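Lipolytic enzyme, g-d-s-l (Clostridium thermocellum, PDB 2W47) carries a family 6 carbohydrate-binding module, a calcium-containing beta-sandwich domain that binds a glycan at one end. Local coordinates at residues I57-N62 with T92-A97. Numbering follows the deposited sequence.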
ATOM      1  N   ILE A  57      -2.958   0.827  -6.109  1.00  9.73           N
ATOM      2  CA  ILE A  57      -4.010   0.146  -5.369  1.00 10.42           C
ATOM      3  C   ILE A  57      -3.401  -0.821  -4.361  1.00  9.67           C
ATOM      4  O   ILE A  57      -2.658  -1.731  -4.728  1.00  9.84           O
ATOM      5  CB  ILE A  57      -4.982  -0.606  -6.307  1.00 10.73           C
ATOM      6  CG1 ILE A  57      -5.678   0.375  -7.264  1.00 12.34           C
ATOM      7  CG2 ILE A  57      -6.003  -1.396  -5.496  1.00 12.86           C
ATOM      8  CD1 ILE A  57      -6.715  -0.279  -8.195  1.00 12.78           C
ATOM      9  N   PHE A  58      -3.720  -0.618  -3.088  1.00  9.03           N
ATOM     10  CA  PHE A  58      -3.301  -1.535  -2.031  1.00  8.42           C
ATOM     11  C   PHE A  58      -4.419  -2.532  -1.792  1.00  8.65           C
ATOM     12  O   PHE A  58      -5.567  -2.140  -1.578  1.00  9.58           O
ATOM     13  CB  PHE A  58      -3.045  -0.772  -0.728  1.00  9.13           C
ATOM     14  CG  PHE A  58      -1.967   0.267  -0.829  1.00  9.00           C
ATOM     15  CD1 PHE A  58      -0.643  -0.050  -0.535  1.00 12.07           C
ATOM     16  CD2 PHE A  58      -2.275   1.574  -1.198  1.00 10.38           C
ATOM     17  CE1 PHE A  58       0.358   0.920  -0.616  1.00 12.30           C
ATOM     18  CE2 PHE A  58      -1.285   2.547  -1.283  1.00 11.31           C
ATOM     19  CZ  PHE A  58       0.036   2.225  -0.988  1.00 10.91           C
ATOM     20  N   ARG A  59      -4.103  -3.819  -1.840  1.00  8.17           N
ATOM     21  CA  ARG A  59      -5.040  -4.827  -1.375  1.00  8.10           C
ATOM     22  C   ARG A  59      -4.738  -5.048   0.098  1.00  7.75           C
ATOM     23  O   ARG A  59      -3.610  -5.350   0.456  1.00  8.28           O
ATOM     24  CB  ARG A  59      -4.910  -6.115  -2.182  1.00  7.83           C
ATOM     25  CG  ARG A  59      -5.925  -7.184  -1.797  1.00  8.43           C
ATOM     26  CD  ARG A  59      -5.959  -8.330  -2.795  1.00  9.52           C
ATOM     27  NE  ARG A  59      -7.078  -9.244  -2.556  1.00 10.39           N
ATOM     28  CZ  ARG A  59      -7.002 -10.377  -1.859  1.00 10.91           C
ATOM     29  NH1 ARG A  59      -8.080 -11.141  -1.708  1.00 13.00           N
ATOM     30  NH2 ARG A  59      -5.857 -10.753  -1.303  1.00 10.13           N
ATOM     31  N   TYR A  60      -5.749  -4.892   0.954  1.00  7.77           N
ATOM     32  CA  TYR A  60      -5.521  -4.795   2.389  1.00  7.66           C
ATOM     33  C   TYR A  60      -6.644  -5.432   3.199  1.00  7.56           C
ATOM     34  O   TYR A  60      -7.751  -5.627   2.689  1.00  7.82           O
ATOM     35  CB  TYR A  60      -5.352  -3.319   2.788  1.00  7.74           C
ATOM     36  CG  TYR A  60      -6.667  -2.605   2.978  1.00  7.26           C
ATOM     37  CD1 TYR A  60      -7.223  -2.483   4.246  1.00  7.43           C
ATOM     38  CD2 TYR A  60      -7.360  -2.072   1.897  1.00  7.76           C
ATOM     39  CE1 TYR A  60      -8.435  -1.846   4.439  1.00  8.05           C
ATOM     40  CE2 TYR A  60      -8.588  -1.427   2.083  1.00  8.16           C
ATOM     41  CZ  TYR A  60      -9.102  -1.324   3.357  1.00  8.36           C
ATOM     42  OH  TYR A  60     -10.316  -0.704   3.574  1.00  9.19           O
ATOM     43  N   ALA A  61      -6.352  -5.741   4.459  1.00  7.79           N
ATOM     44  CA  ALA A  61      -7.370  -6.177   5.396  1.00  7.55           C
ATOM     45  C   ALA A  61      -7.283  -5.344   6.651  1.00  7.96           C
ATOM     46  O   ALA A  61      -6.204  -4.942   7.069  1.00  8.20           O
ATOM     47  CB  ALA A  61      -7.223  -7.667   5.718  1.00  7.96           C
ATOM     48  N   ASN A  62      -8.436  -5.081   7.257  1.00  7.80           N
ATOM     49  CA  ASN A  62      -8.501  -4.370   8.528  1.00  8.35           C
ATOM     50  C   ASN A  62      -9.646  -4.968   9.326  1.00  8.76           C
ATOM     51  O   ASN A  62     -10.817  -4.618   9.127  1.00  8.76           O
ATOM     52  CB  ASN A  62      -8.676  -2.862   8.311  1.00  8.14           C
ATOM     53  CG  ASN A  62      -8.774  -2.091   9.613  1.00  7.75           C
ATOM     54  OD1 ASN A  62      -8.722  -2.682  10.693  1.00  8.05           O
ATOM     55  ND2 ASN A  62      -8.951  -0.774   9.519  1.00  9.09           N
ATOM     56  N   THR A  92      -9.755 -11.800   7.345  1.00 10.48           N
ATOM     57  CA  THR A  92      -9.699 -12.640   6.150  1.00 10.73           C
ATOM     58  C   THR A  92     -10.500 -12.046   4.981  1.00 10.56           C
ATOM     59  O   THR A  92     -10.656 -12.683   3.935  1.00 10.86           O
ATOM     60  CB  THR A  92     -10.211 -14.058   6.461  1.00 10.89           C
ATOM     61  OG1 THR A  92     -11.523 -13.962   7.034  1.00 12.35           O
ATOM     62  CG2 THR A  92      -9.282 -14.765   7.440  1.00 11.33           C
ATOM     63  N   THR A  93     -11.002 -10.823   5.168  1.00 10.47           N
ATOM     64  CA  THR A  93     -11.668 -10.096   4.103  1.00 10.17           C
ATOM     65  C   THR A  93     -10.755  -8.991   3.599  1.00  9.99           C
ATOM     66  O   THR A  93     -10.359  -8.104   4.355  1.00 10.27           O
ATOM     67  CB  THR A  93     -13.016  -9.519   4.559  1.00 10.28           C
ATOM     68  OG1 THR A  93     -13.851 -10.605   4.974  1.00 11.22           O
ATOM     69  CG2 THR A  93     -13.692  -8.790   3.409  1.00 10.56           C
ATOM     70  N   TRP A  94     -10.405  -9.084   2.322  1.00  9.71           N
ATOM     71  CA  TRP A  94      -9.417  -8.213   1.716  1.00 10.13           C
ATOM     72  C   TRP A  94     -10.092  -7.309   0.702  1.00 10.48           C
ATOM     73  O   TRP A  94     -10.760  -7.785  -0.224  1.00 11.76           O
ATOM     74  CB  TRP A  94      -8.323  -9.035   1.036  1.00  9.57           C
ATOM     75  CG  TRP A  94      -7.605  -9.966   1.962  1.00  9.28           C
ATOM     76  CD1 TRP A  94      -8.030 -11.208   2.374  1.00  8.73           C
ATOM     77  CD2 TRP A  94      -6.332  -9.751   2.595  1.00  8.62           C
ATOM     78  NE1 TRP A  94      -7.099 -11.771   3.219  1.00  9.58           N
ATOM     79  CE2 TRP A  94      -6.053 -10.896   3.372  1.00  8.12           C
ATOM     80  CE3 TRP A  94      -5.402  -8.699   2.585  1.00  7.33           C
ATOM     81  CZ2 TRP A  94      -4.880 -11.022   4.124  1.00  8.90           C
ATOM     82  CZ3 TRP A  94      -4.235  -8.826   3.348  1.00  8.53           C
ATOM     83  CH2 TRP A  94      -3.991  -9.978   4.101  1.00  8.85           C
ATOM     84  N   ASN A  95      -9.920  -6.007   0.890  1.00  9.85           N
ATOM     85  CA  ASN A  95     -10.502  -5.014  -0.002  1.00 10.33           C
ATOM     86  C   ASN A  95      -9.393  -4.199  -0.647  1.00 10.03           C
ATOM     87  O   ASN A  95      -8.208  -4.460  -0.417  1.00  9.69           O
ATOM     88  CB  ASN A  95     -11.475  -4.114   0.765  1.00 11.10           C
ATOM     89  CG  ASN A  95     -12.729  -4.848   1.217  1.00 12.67           C
ATOM     90  OD1 ASN A  95     -13.021  -5.962   0.768  1.00 15.46           O
ATOM     91  ND2 ASN A  95     -13.482  -4.217   2.110  1.00 15.68           N
ATOM     92  N   GLU A  96      -9.773  -3.230  -1.469  1.00  9.99           N
ATOM     93  CA  GLU A  96      -8.821  -2.362  -2.145  1.00 10.64           C
ATOM     94  C   GLU A  96      -8.965  -0.926  -1.655  1.00  9.92           C
ATOM     95  O   GLU A  96     -10.072  -0.476  -1.364  1.00  9.98           O
ATOM     96  CB  GLU A  96      -9.065  -2.379  -3.651  1.00 10.88           C
ATOM     97  CG  GLU A  96      -8.738  -3.678  -4.379  1.00 13.17           C
ATOM     98  CD  GLU A  96      -8.966  -3.555  -5.887  1.00 14.05           C
ATOM     99  OE1 GLU A  96      -9.918  -2.865  -6.303  1.00 19.76           O
ATOM    100  OE2 GLU A  96      -8.199  -4.157  -6.666  1.00 19.55           O
ATOM    101  N   ALA A  97      -7.844  -0.221  -1.572  1.00  9.23           N
ATOM    102  CA  ALA A  97      -7.829   1.225  -1.371  1.00  9.20           C
ATOM    103  C   ALA A  97      -6.781   1.779  -2.308  1.00  9.57           C
ATOM    104  O   ALA A  97      -5.648   1.289  -2.342  1.00  9.02           O
ATOM    105  CB  ALA A  97      -7.515   1.581   0.076  1.00  9.56           C
TER
HETATM  106  O   HOH W   1     -10.531  -9.730  -2.186  1.00 27.42           O
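The indole of Trp94 lies between Ala61 and the guanidinium of Arg59, which meet its opposite faces. From one side Ala61 CB makes a CH-pi contact, 3.8 Å from the centroid of the six-membered ring; Arg59 NH2 lies over the opposite face, offset toward the rim, and the guanidinium plane is turned only 14° from that of the indole, while Trp94 CB rests over the guanidinium centre. Tyr60 turns an edge of its ring to the backbone carbon of Glu96, and Phe58 likewise meets Ala97 O at its edge. Strands 52-61 and 95-103 pair antiparallel here, in the beta-sandwich of a family 6 carbohydrate-binding module, with 95-103 an outermost strand of its sheet. Backbone hydrogen bonds join Phe58 with Ala97 and Tyr60 with Asn95 in both directions, and Arg59 faces Glu96 in the non-hydrogen-bonded pair between them.

Side chains alternate across the sheet. On the side of Phe58 and Tyr60, Tyr60 CE2 packs 3.8 Å from Ala97 CB, while Tyr60 OH is hydrogen-bonded to Val86 O. On the side of Arg59, CG anti to the backbone N (chi1 -177°) and an extended chain carry the guanidinium across Trp94, where a salt bridge from NH2 to Asp124 and a hydrogen bond to Gly25 O help fix its rotation. Trp94 itself belongs to the glycan end: its side chain is about 7 Å from the bound 4-deoxy-beta-L-threo-hex-4-enopyranuronic acid, and its ring meets pocket residue Tyr31 edge-to-face. A water bridges the two residues Arg59 and Trp94, accepting from Arg59 NH1 at 2.9 Å and donating to Trp94 O at 2.8 Å.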